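PDB 3PC6: DNA repair protein XRCC1 from Mus musculus, which serves as a scaffold in DNA single-strand break repair, assembling repair protein complexes and binding poly-ADP-ribose chains, here represented by its second BRCT domain. Local coordinates for residues Gly17-Asp22 and Phe48-Gln53. Numbering follows the deposited sequence. Where two conformers were deposited one is given.
Sequences GEFPGD and FVITAQ
In the parallel sheet of this BRCT domain, with strand order 2-1-3-4, F19 meets A52 and I50 where the loop from strand 12-16 to helix 23-33 passes the C-terminal end of strand 48-51. Together the two segments bury 230 Å², and the CA atoms of F19 and A52 are the nearest pair, 6.4 Å apart. F19 contributes the largest share of any residue. With chi1 at -61°, CG lies anti to the carbonyl carbon and the ring reaches across to the strand end. There CD2 lies 3.9 Å from A52 CB, while the CZ corner meets I50 O, 3.6 Å away, at the ring edge and near its plane. CZ also approaches I50 CG2 at 4.3 Å, a looser apolar contact. R24 and L27 of helix 23-33 and P74 also touch F19, placing its ring between loop, helix and strand end.

A water bridges the two backbones: it donates to E18 O at 2.9 Å and accepts from A52 N at the same length. Its oxygen stands 3.6 Å above one face of the F19 ring, offset toward the rim. Beyond it the chain bends in an ST turn, in which T51 OG1 accepts from Q53 N at 3.0 Å with an N-H...O angle of 156°. R73 also donates to the carbonyl oxygens of T51 and Q53.

With an alanine here in place of F19, A52 CB and I50 O would probably lose their ring neighbour, and the bridging water the face it lies over. The evidence is for ring contacts to A52 CB and, at the ring edge, to I50 O, supplemented by one shared water, which satisfies a loop carbonyl and a backbone N-H just past the strand.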
loop_
_atom_site.group_PDB
_atom_site.type_symbol
_atom_site.label_atom_id
_atom_site.label_comp_id
_atom_site.label_asym_id
_atom_site.label_seq_id
_atom_site.Cartn_x
_atom_site.Cartn_y
_atom_site.Cartn_z
ATOM N N GLY B 17 -11.586 -1.158 11.212
ATOM C CA GLY B 17 -11.208 -1.756 12.476
ATOM C C GLY B 17 -9.970 -2.620 12.487
ATOM O O GLY B 17 -9.054 -2.462 11.661
ATOM N N GLU B 18 -9.952 -3.558 13.436
ATOM C CA GLU B 18 -8.776 -4.367 13.710
ATOM C C GLU B 18 -8.813 -5.750 13.069
ATOM O O GLU B 18 -9.876 -6.349 12.884
ATOM C CB GLU B 18 -8.564 -4.486 15.222
ATOM C CG GLU B 18 -8.306 -3.147 15.886
ATOM C CD GLU B 18 -8.055 -3.267 17.377
ATOM O OE1 GLU B 18 -8.647 -4.168 18.011
ATOM O OE2 GLU B 18 -7.271 -2.453 17.912
ATOM N N PHE B 19 -7.628 -6.225 12.720
ATOM C CA PHE B 19 -7.423 -7.515 12.099
ATOM C C PHE B 19 -6.297 -8.209 12.859
ATOM O O PHE B 19 -5.420 -7.544 13.424
ATOM C CB PHE B 19 -7.046 -7.336 10.625
ATOM C CG PHE B 19 -8.116 -6.646 9.810
ATOM C CD1 PHE B 19 -8.161 -5.265 9.735
ATOM C CD2 PHE B 19 -9.091 -7.384 9.154
ATOM C CE1 PHE B 19 -9.165 -4.621 9.003
ATOM C CE2 PHE B 19 -10.088 -6.758 8.424
ATOM C CZ PHE B 19 -10.125 -5.374 8.351
ATOM N N PRO B 20 -6.313 -9.548 12.881
ATOM C CA PRO B 20 -5.327 -10.275 13.692
ATOM C C PRO B 20 -3.897 -10.217 13.140
ATOM O O PRO B 20 -3.670 -10.277 11.924
ATOM C CB PRO B 20 -5.856 -11.716 13.688
ATOM C CG PRO B 20 -6.737 -11.812 12.499
ATOM C CD PRO B 20 -7.320 -10.442 12.281
ATOM N N GLY B 21 -2.936 -10.096 14.055
ATOM C CA GLY B 21 -1.527 -10.091 13.700
ATOM C C GLY B 21 -1.177 -9.009 12.700
ATOM O O GLY B 21 -1.474 -7.832 12.916
ATOM N N ASP B 22 -0.560 -9.412 11.595
ATOM C CA ASP B 22 -0.164 -8.475 10.550
ATOM C C ASP B 22 -1.134 -8.490 9.365
ATOM O O ASP B 22 -0.772 -8.114 8.249
ATOM C CB ASP B 22 1.263 -8.780 10.076
ATOM N N PHE B 48 -16.161 -0.461 -0.953
ATOM C CA PHE B 48 -16.054 -1.689 -0.170
ATOM C C PHE B 48 -15.501 -1.419 1.223
ATOM O O PHE B 48 -14.415 -0.872 1.372
ATOM C CB PHE B 48 -15.160 -2.717 -0.877
ATOM C CG PHE B 48 -15.637 -3.055 -2.248
ATOM C CD1 PHE B 48 -15.128 -2.396 -3.352
ATOM C CD2 PHE B 48 -16.660 -3.985 -2.428
ATOM C CE1 PHE B 48 -15.603 -2.678 -4.630
ATOM C CE2 PHE B 48 -17.140 -4.279 -3.709
ATOM C CZ PHE B 48 -16.614 -3.619 -4.809
ATOM N N VAL B 49 -16.273 -1.804 2.228
ATOM C CA VAL B 49 -15.850 -1.757 3.627
ATOM C C VAL B 49 -15.442 -3.172 4.033
ATOM O O VAL B 49 -16.274 -4.090 4.036
ATOM C CB VAL B 49 -17.006 -1.259 4.509
ATOM C CG1 VAL B 49 -16.633 -1.310 5.990
ATOM C CG2 VAL B 49 -17.407 0.156 4.086
ATOM N N ILE B 50 -14.159 -3.356 4.326
ATOM C CA ILE B 50 -13.634 -4.664 4.707
ATOM C C ILE B 50 -13.587 -4.758 6.219
ATOM O O ILE B 50 -12.999 -3.900 6.873
ATOM C CB ILE B 50 -12.216 -4.895 4.158
ATOM C CG1 ILE B 50 -12.156 -4.595 2.656
ATOM C CG2 ILE B 50 -11.740 -6.305 4.493
ATOM C CD1 ILE B 50 -13.108 -5.425 1.777
ATOM N N THR B 51 -14.225 -5.783 6.775
ATOM C CA THR B 51 -14.324 -5.918 8.226
ATOM C C THR B 51 -14.259 -7.371 8.696
ATOM O O THR B 51 -14.890 -8.246 8.109
ATOM C CB THR B 51 -15.621 -5.275 8.766
ATOM O OG1 THR B 51 -15.772 -5.592 10.156
ATOM C CG2 THR B 51 -16.847 -5.773 7.999
ATOM N N ALA B 52 -13.499 -7.616 9.761
ATOM C CA ALA B 52 -13.465 -8.937 10.392
ATOM C C ALA B 52 -14.387 -8.997 11.633
ATOM O O ALA B 52 -14.487 -10.032 12.296
ATOM C CB ALA B 52 -12.021 -9.290 10.784
ATOM N N GLN B 53 -15.057 -7.882 11.919
ATOM C CA GLN B 53 -15.835 -7.713 13.148
ATOM C C GLN B 53 -17.327 -7.995 12.947
ATOM O O GLN B 53 -17.780 -8.191 11.823
ATOM C CB GLN B 53 -15.666 -6.277 13.662
ATOM C CG GLN B 53 -14.218 -5.788 13.715
ATOM C CD GLN B 53 -13.429 -6.378 14.871
ATOM O OE1 GLN B 53 -12.284 -6.808 14.705
ATOM N NE2 GLN B 53 -14.034 -6.395 16.052
HETATM O O HOH W 1 -12.192 -5.500 11.312
#